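Local coordinates for cytochrome P450 (Rhodococcus erythropolis, PDB 3WEC), which hydroxylates the quinoline nitrogen of aurachin alkaloids as a heme-dependent cytochrome P450, a step essential to their antibiotic activity, at residues A[52-60]-A[350-358]; A[286-294]-A[368-376]. All blocks are in the same frame, centred on the assembly; numbering follows the deposited sequence.

Interaction 1. Residues A[52-60]-A[350-358]. With HEM (protoporphyrin IX containing Fe), chain B.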
loop_
_atom_site.group_PDB
_atom_site.type_symbol
_atom_site.label_atom_id
_atom_site.label_comp_id
_atom_site.label_asym_id
_atom_site.label_seq_id
_atom_site.Cartn_x
_atom_site.Cartn_y
_atom_site.Cartn_z
ATOM N N TYR A 52 0.519 18.779 5.296
ATOM C CA TYR A 52 -0.855 18.274 5.369
ATOM C C TYR A 52 -1.816 18.960 4.393
ATOM O O TYR A 52 -2.402 18.297 3.538
ATOM C CB TYR A 52 -1.455 18.357 6.789
ATOM C CG TYR A 52 -2.868 17.745 6.874
ATOM C CD1 TYR A 52 -3.057 16.358 6.736
ATOM C CD2 TYR A 52 -4.012 18.553 7.083
ATOM C CE1 TYR A 52 -4.327 15.787 6.795
ATOM C CE2 TYR A 52 -5.292 17.986 7.147
ATOM C CZ TYR A 52 -5.435 16.598 7.006
ATOM O OH TYR A 52 -6.670 16.013 7.067
ATOM N N THR A 53 -1.976 20.269 4.497
ATOM C CA THR A 53 -3.087 20.897 3.769
ATOM C C THR A 53 -2.977 20.739 2.247
ATOM O O THR A 53 -3.947 20.326 1.614
ATOM C CB THR A 53 -3.360 22.357 4.185
ATOM O OG1 THR A 53 -3.311 22.461 5.613
ATOM C CG2 THR A 53 -4.748 22.793 3.710
ATOM N N SER A 54 -1.794 21.019 1.683
ATOM C CA SER A 54 -1.545 20.863 0.226
ATOM C C SER A 54 -1.633 19.404 -0.211
ATOM O O SER A 54 -2.159 19.101 -1.290
ATOM C CB SER A 54 -0.182 21.448 -0.191
ATOM O OG SER A 54 0.030 22.765 0.328
ATOM N N CYS A 55 -1.098 18.503 0.620
ATOM C CA CYS A 55 -1.211 17.045 0.363
ATOM C C CYS A 55 -2.673 16.632 0.139
ATOM O O CYS A 55 -2.985 15.980 -0.876
ATOM C CB CYS A 55 -0.618 16.240 1.515
ATOM S SG CYS A 55 1.185 16.031 1.509
ATOM N N ASP A 56 -3.554 17.012 1.076
ATOM C CA ASP A 56 -4.984 16.696 0.998
ATOM C C ASP A 56 -5.522 17.320 -0.255
ATOM O O ASP A 56 -6.131 16.659 -1.082
ATOM C CB ASP A 56 -5.764 17.234 2.213
ATOM C CG ASP A 56 -7.283 17.188 2.009
ATOM O OD1 ASP A 56 -7.961 16.330 2.600
ATOM O OD2 ASP A 56 -7.805 18.000 1.235
ATOM N N LYS A 57 -5.275 18.616 -0.374
ATOM C CA LYS A 57 -5.702 19.422 -1.499
ATOM C C LYS A 57 -5.383 18.772 -2.860
ATOM O O LYS A 57 -6.270 18.637 -3.697
ATOM C CB LYS A 57 -5.096 20.830 -1.362
ATOM C CG LYS A 57 -5.994 21.886 -0.701
ATOM C CD LYS A 57 -6.696 21.451 0.591
ATOM C CE LYS A 57 -7.385 22.623 1.311
ATOM N NZ LYS A 57 -7.976 23.696 0.450
ATOM N N VAL A 58 -4.137 18.343 -3.055
ATOM C CA VAL A 58 -3.712 17.702 -4.321
ATOM C C VAL A 58 -4.302 16.291 -4.556
ATOM O O VAL A 58 -4.691 15.947 -5.687
ATOM C CB VAL A 58 -2.159 17.672 -4.454
ATOM C CG1 VAL A 58 -1.713 16.882 -5.682
ATOM C CG2 VAL A 58 -1.592 19.084 -4.494
ATOM N N LEU A 59 -4.357 15.467 -3.500
ATOM C CA LEU A 59 -5.003 14.134 -3.604
ATOM C C LEU A 59 -6.478 14.273 -4.034
ATOM O O LEU A 59 -6.964 13.488 -4.856
ATOM C CB LEU A 59 -4.891 13.343 -2.300
ATOM C CG LEU A 59 -3.489 13.017 -1.745
ATOM C CD1 LEU A 59 -3.579 12.539 -0.300
ATOM C CD2 LEU A 59 -2.738 12.014 -2.600
ATOM N N ARG A 60 -7.156 15.314 -3.542
ATOM C CA ARG A 60 -8.605 15.480 -3.753
ATOM C C ARG A 60 -8.974 16.158 -5.064
ATOM O O ARG A 60 -10.022 15.874 -5.639
ATOM C CB ARG A 60 -9.247 16.250 -2.594
ATOM C CG ARG A 60 -9.104 15.588 -1.229
ATOM C CD ARG A 60 -10.037 16.227 -0.211
ATOM N NE ARG A 60 -11.251 15.427 -0.133
ATOM C CZ ARG A 60 -11.626 14.704 0.922
ATOM N NH1 ARG A 60 -10.911 14.692 2.042
ATOM N NH2 ARG A 60 -12.738 13.990 0.853
ATOM N N SER A 350 -6.707 11.672 12.175
ATOM C CA SER A 350 -6.824 12.176 10.812
ATOM C C SER A 350 -5.536 11.699 10.181
ATOM O O SER A 350 -4.460 11.802 10.822
ATOM C CB SER A 350 -6.879 13.719 10.859
ATOM O OG SER A 350 -6.791 14.326 9.578
ATOM N N SER A 351 -5.623 11.147 8.963
ATOM C CA SER A 351 -4.463 10.513 8.322
ATOM C C SER A 351 -4.576 10.570 6.793
ATOM O O SER A 351 -5.691 10.506 6.248
ATOM C CB SER A 351 -4.307 9.050 8.810
ATOM O OG SER A 351 -3.484 8.259 7.961
ATOM N N LEU A 352 -3.431 10.728 6.121
ATOM C CA LEU A 352 -3.367 10.628 4.658
ATOM C C LEU A 352 -2.945 9.237 4.134
ATOM O O LEU A 352 -2.785 9.067 2.937
ATOM C CB LEU A 352 -2.450 11.703 4.082
ATOM C CG LEU A 352 -2.836 13.151 4.383
ATOM C CD1 LEU A 352 -1.611 14.009 4.126
ATOM C CD2 LEU A 352 -4.019 13.597 3.542
ATOM N N SER A 353 -2.824 8.239 5.006
ATOM C CA SER A 353 -2.210 6.972 4.584
ATOM C C SER A 353 -2.957 6.153 3.495
ATOM O O SER A 353 -2.357 5.312 2.845
ATOM C CB SER A 353 -1.812 6.122 5.795
ATOM O OG SER A 353 -0.954 6.908 6.593
ATOM N N TYR A 354 -4.253 6.450 3.325
ATOM C CA TYR A 354 -5.072 5.793 2.324
ATOM C C TYR A 354 -5.406 6.687 1.111
ATOM O O TYR A 354 -6.156 6.272 0.224
ATOM C CB TYR A 354 -6.346 5.298 2.976
ATOM C CG TYR A 354 -6.255 4.085 3.898
ATOM C CD1 TYR A 354 -5.713 2.851 3.436
ATOM C CD2 TYR A 354 -6.767 4.133 5.231
ATOM C CE1 TYR A 354 -5.675 1.719 4.248
ATOM C CE2 TYR A 354 -6.741 2.985 6.053
ATOM C CZ TYR A 354 -6.157 1.789 5.539
ATOM O OH TYR A 354 -6.122 0.649 6.285
ATOM N N GLY A 355 -4.839 7.895 1.055
ATOM C CA GLY A 355 -5.096 8.809 -0.044
ATOM C C GLY A 355 -6.398 9.507 0.329
ATOM O O GLY A 355 -6.931 9.244 1.409
ATOM N N ARG A 356 -6.906 10.379 -0.534
ATOM C CA ARG A 356 -8.180 11.090 -0.297
ATOM C C ARG A 356 -8.851 11.365 -1.647
ATOM O O ARG A 356 -8.166 11.542 -2.675
ATOM C CB ARG A 356 -7.950 12.427 0.439
ATOM C CG ARG A 356 -8.413 12.477 1.909
ATOM C CD ARG A 356 -7.243 12.230 2.818
ATOM N NE ARG A 356 -7.476 12.278 4.258
ATOM C CZ ARG A 356 -7.285 13.367 4.998
ATOM N NH1 ARG A 356 -6.948 14.504 4.401
ATOM N NH2 ARG A 356 -7.458 13.334 6.320
ATOM N N GLY A 357 -10.179 11.377 -1.659
ATOM C CA GLY A 357 -10.904 11.583 -2.881
ATOM C C GLY A 357 -11.222 10.303 -3.610
ATOM O O GLY A 357 -11.393 9.246 -2.978
ATOM N N ILE A 358 -11.304 10.404 -4.943
ATOM C CA ILE A 358 -11.924 9.367 -5.767
ATOM C C ILE A 358 -11.072 8.119 -5.751
ATOM O O ILE A 358 -11.619 7.052 -5.896
ATOM C CB ILE A 358 -12.225 9.791 -7.242
ATOM C CG1 ILE A 358 -10.986 10.428 -7.896
ATOM C CG2 ILE A 358 -13.459 10.723 -7.305
ATOM C CD1 ILE A 358 -11.089 10.703 -9.374
HETATM C CHA HEM B . -5.110 2.740 -3.650
HETATM C CHB HEM B . -2.753 2.793 0.726
HETATM C CHC HEM B . -4.359 -1.753 1.652
HETATM C CHD HEM B . -6.575 -1.847 -2.884
HETATM C C1A HEM B . -4.293 3.056 -2.499
HETATM C C2A HEM B . -3.476 4.313 -2.458
HETATM C C3A HEM B . -2.812 4.302 -1.175
HETATM C C4A HEM B . -3.253 3.042 -0.581
HETATM C CMA HEM B . -1.848 5.366 -0.602
HETATM C CAA HEM B . -3.308 5.479 -3.440
HETATM C CBA HEM B . -4.465 6.425 -3.069
HETATM C CGA HEM B . -4.334 7.792 -3.769
HETATM O O1A HEM B . -3.691 7.922 -4.853
HETATM O O2A HEM B . -4.934 8.778 -3.254
HETATM C C1B HEM B . -3.002 1.495 1.347
HETATM C C2B HEM B . -2.547 1.296 2.721
HETATM C C3B HEM B . -3.005 -0.049 2.941
HETATM C C4B HEM B . -3.669 -0.464 1.711
HETATM C CMB HEM B . -1.760 2.167 3.661
HETATM C CAB HEM B . -2.785 -0.775 4.220
HETATM C CBB HEM B . -2.382 -2.020 4.188
HETATM C C1C HEM B . -5.145 -2.165 0.509
HETATM C C2C HEM B . -5.661 -3.526 0.360
HETATM C C3C HEM B . -6.292 -3.520 -0.977
HETATM C C4C HEM B . -6.110 -2.204 -1.554
HETATM C CMC HEM B . -5.528 -4.621 1.382
HETATM C CAC HEM B . -6.970 -4.640 -1.711
HETATM C CBC HEM B . -7.317 -5.762 -1.123
HETATM C C1D HEM B . -6.304 -0.567 -3.552
HETATM C C2D HEM B . -6.937 -0.260 -4.832
HETATM C C3D HEM B . -6.499 1.123 -5.097
HETATM C C4D HEM B . -5.728 1.449 -3.885
HETATM C CMD HEM B . -7.756 -1.191 -5.697
HETATM C CAD HEM B . -6.785 1.977 -6.300
HETATM C CBD HEM B . -7.979 2.882 -5.914
HETATM C CGD HEM B . -8.408 3.788 -7.020
HETATM O O1D HEM B . -9.646 4.025 -7.109
HETATM O O2D HEM B . -7.529 4.265 -7.810
HETATM N NA HEM B . -4.275 2.266 -1.273
HETATM N NB HEM B . -3.723 0.497 0.754
HETATM N NC HEM B . -5.457 -1.335 -0.608
HETATM N ND HEM B . -5.631 0.462 -2.962
HETATM FE FE HEM B . -4.645 0.332 -1.113
HETATM O O HOH W 1 -11.017 13.051 -5.805
HETATM O O HOH W 2 -2.384 -0.465 -1.741
#

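Interaction 2. Residues A[286-294]-A[368-376]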
loop_
_atom_site.group_PDB
_atom_site.type_symbol
_atom_site.label_atom_id
_atom_site.label_comp_id
_atom_site.label_asym_id
_atom_site.label_seq_id
_atom_site.Cartn_x
_atom_site.Cartn_y
_atom_site.Cartn_z
ATOM N N ILE A 286 -8.429 -0.325 20.123
ATOM C CA ILE A 286 -7.807 -1.144 19.065
ATOM C C ILE A 286 -7.922 -0.524 17.681
ATOM O O ILE A 286 -6.987 -0.612 16.902
ATOM C CB ILE A 286 -8.376 -2.583 18.962
ATOM C CG1 ILE A 286 -9.908 -2.587 19.128
ATOM C CG2 ILE A 286 -7.702 -3.522 19.957
ATOM C CD1 ILE A 286 -10.723 -2.584 17.843
ATOM N N GLU A 287 -9.063 0.096 17.380
ATOM C CA GLU A 287 -9.225 0.705 16.069
ATOM C C GLU A 287 -8.435 2.007 15.948
ATOM O O GLU A 287 -7.791 2.250 14.921
ATOM C CB GLU A 287 -10.701 0.830 15.624
ATOM C CG GLU A 287 -11.682 1.463 16.588
ATOM C CD GLU A 287 -12.415 0.453 17.475
ATOM O OE1 GLU A 287 -12.346 0.600 18.716
ATOM O OE2 GLU A 287 -13.067 -0.483 16.943
ATOM N N ASN A 288 -8.438 2.794 17.011
ATOM C CA ASN A 288 -7.715 4.073 17.075
ATOM C C ASN A 288 -6.202 3.895 16.993
ATOM O O ASN A 288 -5.514 4.732 16.421
ATOM C CB ASN A 288 -8.082 4.848 18.356
ATOM C CG ASN A 288 -9.567 4.751 18.713
ATOM O OD1 ASN A 288 -10.259 3.815 18.316
ATOM N ND2 ASN A 288 -10.050 5.702 19.511
ATOM N N ALA A 289 -5.721 2.790 17.568
ATOM C CA ALA A 289 -4.317 2.374 17.538
ATOM C C ALA A 289 -3.856 1.967 16.182
ATOM O O ALA A 289 -2.684 2.173 15.825
ATOM C CB ALA A 289 -4.110 1.207 18.473
ATOM N N VAL A 290 -4.750 1.316 15.440
ATOM C CA VAL A 290 -4.433 0.901 14.089
ATOM C C VAL A 290 -4.280 2.130 13.170
ATOM O O VAL A 290 -3.250 2.289 12.513
ATOM C CB VAL A 290 -5.487 -0.090 13.562
ATOM C CG1 VAL A 290 -5.428 -0.178 12.037
ATOM C CG2 VAL A 290 -5.274 -1.442 14.192
ATOM N N ALA A 291 -5.288 3.007 13.170
ATOM C CA ALA A 291 -5.231 4.308 12.485
ATOM C C ALA A 291 -3.969 5.115 12.832
ATOM O O ALA A 291 -3.426 5.829 11.976
ATOM C CB ALA A 291 -6.483 5.108 12.836
ATOM N N GLU A 292 -3.522 4.999 14.082
ATOM C CA GLU A 292 -2.340 5.693 14.593
ATOM C C GLU A 292 -1.019 5.101 14.086
ATOM O O GLU A 292 -0.140 5.850 13.649
ATOM C CB GLU A 292 -2.343 5.741 16.130
ATOM C CG GLU A 292 -1.115 6.450 16.724
ATOM C CD GLU A 292 -1.053 7.971 16.481
ATOM O OE1 GLU A 292 -1.806 8.540 15.659
ATOM O OE2 GLU A 292 -0.232 8.625 17.145
ATOM N N VAL A 293 -0.868 3.781 14.162
ATOM C CA VAL A 293 0.250 3.110 13.499
ATOM C C VAL A 293 0.324 3.622 12.050
ATOM O O VAL A 293 1.359 4.147 11.591
ATOM C CB VAL A 293 0.076 1.559 13.591
ATOM C CG1 VAL A 293 1.107 0.803 12.793
ATOM C CG2 VAL A 293 0.110 1.103 15.051
ATOM N N LEU A 294 -0.799 3.545 11.354
ATOM C CA LEU A 294 -0.839 3.843 9.915
ATOM C C LEU A 294 -0.463 5.299 9.669
ATOM O O LEU A 294 0.186 5.608 8.641
ATOM C CB LEU A 294 -2.215 3.530 9.304
ATOM C CG LEU A 294 -2.593 2.093 8.942
ATOM C CD1 LEU A 294 -4.086 1.964 8.771
ATOM C CD2 LEU A 294 -1.938 1.544 7.694
ATOM N N ASN A 368 -7.883 -2.474 7.341
ATOM C CA ASN A 368 -8.219 -2.113 8.743
ATOM C C ASN A 368 -8.690 -3.300 9.559
ATOM O O ASN A 368 -8.249 -3.492 10.697
ATOM C CB ASN A 368 -9.347 -1.050 8.791
ATOM C CG ASN A 368 -8.826 0.372 8.641
ATOM O OD1 ASN A 368 -7.635 0.590 8.604
ATOM N ND2 ASN A 368 -9.725 1.345 8.587
ATOM N N SER A 369 -9.602 -4.085 8.979
ATOM C CA SER A 369 -10.034 -5.335 9.600
ATOM C C SER A 369 -8.857 -6.252 9.897
ATOM O O SER A 369 -8.713 -6.719 11.041
ATOM C CB SER A 369 -11.018 -6.094 8.731
ATOM O OG SER A 369 -11.280 -7.357 9.341
ATOM N N MET A 370 -8.033 -6.514 8.876
ATOM C CA MET A 370 -6.838 -7.359 9.049
ATOM C C MET A 370 -5.952 -6.860 10.196
ATOM O O MET A 370 -5.499 -7.650 11.024
ATOM C CB MET A 370 -5.954 -7.402 7.769
ATOM C CG MET A 370 -6.462 -8.368 6.689
ATOM S SD MET A 370 -5.350 -8.545 5.289
ATOM C CE MET A 370 -5.522 -6.932 4.519
ATOM N N LEU A 371 -5.695 -5.556 10.192
ATOM C CA LEU A 371 -4.740 -4.940 11.068
ATOM C C LEU A 371 -5.282 -4.934 12.486
ATOM O O LEU A 371 -4.524 -5.165 13.418
ATOM C CB LEU A 371 -4.399 -3.514 10.571
ATOM C CG LEU A 371 -3.451 -3.467 9.352
ATOM C CD1 LEU A 371 -3.340 -2.053 8.791
ATOM C CD2 LEU A 371 -2.078 -4.022 9.668
ATOM N N GLN A 372 -6.593 -4.708 12.623
ATOM C CA GLN A 372 -7.311 -4.727 13.920
ATOM C C GLN A 372 -7.382 -6.072 14.567
ATOM O O GLN A 372 -7.162 -6.165 15.784
ATOM C CB GLN A 372 -8.736 -4.216 13.777
ATOM C CG GLN A 372 -8.754 -2.740 13.442
ATOM C CD GLN A 372 -10.108 -2.264 13.033
ATOM O OE1 GLN A 372 -11.068 -3.040 13.018
ATOM N NE2 GLN A 372 -10.208 -0.980 12.715
ATOM N N HIS A 373 -7.717 -7.102 13.790
ATOM C CA HIS A 373 -7.690 -8.479 14.306
ATOM C C HIS A 373 -6.291 -8.878 14.664
ATOM O O HIS A 373 -6.090 -9.665 15.594
ATOM C CB HIS A 373 -8.185 -9.484 13.275
ATOM C CG HIS A 373 -9.658 -9.505 13.101
ATOM N ND1 HIS A 373 -10.483 -9.982 14.036
ATOM C CD2 HIS A 373 -10.448 -9.124 12.027
ATOM C CE1 HIS A 373 -11.752 -9.893 13.600
ATOM N NE2 HIS A 373 -11.723 -9.364 12.362
ATOM N N PHE A 374 -5.318 -8.392 13.891
ATOM C CA PHE A 374 -3.934 -8.762 14.175
ATOM C C PHE A 374 -3.486 -8.173 15.504
ATOM O O PHE A 374 -2.879 -8.880 16.301
ATOM C CB PHE A 374 -2.979 -8.320 13.079
ATOM C CG PHE A 374 -1.534 -8.666 13.362
ATOM C CD1 PHE A 374 -1.020 -9.887 12.978
ATOM C CD2 PHE A 374 -0.692 -7.756 13.989
ATOM C CE1 PHE A 374 0.306 -10.214 13.221
ATOM C CE2 PHE A 374 0.636 -8.071 14.209
ATOM C CZ PHE A 374 1.128 -9.307 13.859
ATOM N N LEU A 375 -3.766 -6.881 15.712
ATOM C CA LEU A 375 -3.371 -6.184 16.916
ATOM C C LEU A 375 -4.104 -6.787 18.161
ATOM O O LEU A 375 -3.472 -7.016 19.195
ATOM C CB LEU A 375 -3.634 -4.681 16.761
ATOM C CG LEU A 375 -2.888 -3.634 17.604
ATOM C CD1 LEU A 375 -3.793 -2.453 17.908
ATOM C CD2 LEU A 375 -2.260 -4.171 18.873
ATOM N N ARG A 376 -5.408 -7.062 18.016
ATOM C CA ARG A 376 -6.247 -7.641 19.061
ATOM C C ARG A 376 -5.717 -8.998 19.548
ATOM O O ARG A 376 -5.694 -9.258 20.752
ATOM C CB ARG A 376 -7.709 -7.804 18.627
ATOM C CG ARG A 376 -8.541 -8.490 19.712
ATOM C CD ARG A 376 -10.045 -8.588 19.445
ATOM N NE ARG A 376 -10.656 -7.277 19.267
ATOM C CZ ARG A 376 -10.863 -6.704 18.083
ATOM N NH1 ARG A 376 -10.540 -7.330 16.949
ATOM N NH2 ARG A 376 -11.413 -5.505 18.038
HETATM O O HOH W 3 -8.330 1.201 12.509
#

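Interaction 1. Residues A[52-60]-A[350-358]
The guanidinium of Arg-356 grips the phenol oxygen of Tyr-52 end-on, with two nitrogens to one acceptor. The bond from Arg-356 NH2 to Tyr-52 OH is 2.9 Å, and that from Arg-356 NH1 to the same OH is 3.1 Å. The oxygen lies in the guanidinium plane, whereas the ring itself stands 76° from it. NH1 does double duty, since it also forms a salt bridge of 2.8 Å with Asp-56 OD1, reached from a carboxylate that stands steeply to the guanidinium. A bend at chi2 (98°) turns the arginine chain back along the helix, bringing its head between Tyr-52 and Asp-56. Asp-56 OD1 has a second, weaker partner one helical turn on: Arg-60 NH1, at 3.4 Å. Asp-56 OD1 thus serves both arginines in a three-residue salt-bridge network. Segment 350-358 enters the cysteine-ligand loop of the P450 fold, where Tyr-354, Gly-355 and Gly-357 open the heme-binding signature that runs on to the axial Cys-361. Gly-355 has a positive phi, and its CA comes within 3.2 Å of propionate oxygen O2A of the heme, so the backbone itself lies against the propionate. Leu-59 O and Arg-356 O approach as two acceptors without bonding; a weak hydrogen bond from Arg-305, which also hydrogen-bonds to the heme, reaches Leu-59 O. At the helix end a water donates to Arg-60 O and accepts from Ile-358 N, the latter at 2.8 Å. Beside the polar network, Leu-352 CD1 fits against Cys-55 CB at 3.6 Å and against CD1 of the Tyr-52 ring, and its CD2 faces Leu-59 CD1. Ser-351 OG accepts from Ser-353 N in an ST turn, while Asn-332 OD1 takes up Leu-352 N.

Interaction 2. Residues A[286-294]-A[368-376]
Val-290 projects as a knob into a hole formed by Asn-368, Leu-371, Gln-372 and Leu-375 on the facing helix. Its two methyl groups divide the work. CG1, anti to the valine's backbone N (chi1 162°), lies 3.8 Å from Leu-371 CB, while CG2 points to the Gln-372 side and comes within 4.1 Å of Leu-375 CD1. That leucine methyl also packs on Ala-289 CB at 3.7 Å. Farther along, Leu-294 and Leu-371 reach toward each other tip to tip, CD2 to CD1 at 4.0 Å. The two helices belong to the core of the P450 fold: 286-296 carries the ExxR motif, with Glu-292 and Arg-295, and 364-381 follows the cysteine-ligand loop. The axes of segments 286-294 and 368-376 pass 9.3 Å apart at closest approach, with 114° between their N-to-C directions, so the apolar contact is confined to a short crossing. No direct hydrogen bond spans it. A water supplies the polar link instead, donating to Glu-287 O at 2.7 Å and accepting from Gln-372 NE2 at 2.9 Å; the extended glutamine chain lays its amide beside Glu-287 CB. At the far end, the Arg-376 guanidinium comes obliquely upon the Ile-286 CD1 methyl, and this approach is tight. In the next shell, Glu-292 points off the interface and forms salt bridges with Arg-295 and Arg-346, the Glu-Arg-Arg triad of this family. Helix 240-271 packs on helix 364-381: Thr-261 touches Leu-371, Ile-262 touches Phe-374 and Thr-258 touches Met-370, which also borders the heme; its Met-265 also meets Val-293. His-373, whose side chain starts away from segment 286-294, hydrogen-bonds to Asp-128.

The loop that meets helix 52-60 in interaction 1 also fastens to both helices of interaction 2, although the centres of the two contacts lie about 20 Å apart. Ser-353 OG approaches Leu-294 O at 2.7 Å, a probable hydrogen bond to helix 286-296, and Tyr-354 OH lies 2.8 Å from Asn-368 OD1, a probable hydrogen bond to helix 364-381. The same hydroxyl packs 3.5 Å from Leu-294 CD1. Tyr-354 therefore bridges the contacts and the cofactor, its CE1 being 3.5 Å from heme C3B, while its backbone bonds to that of Cys-361, the axial ligand. The bound aurachin intermediate is farther off, about 8 Å from the Leu-59 side chain and about 10 Å from that of Leu-294.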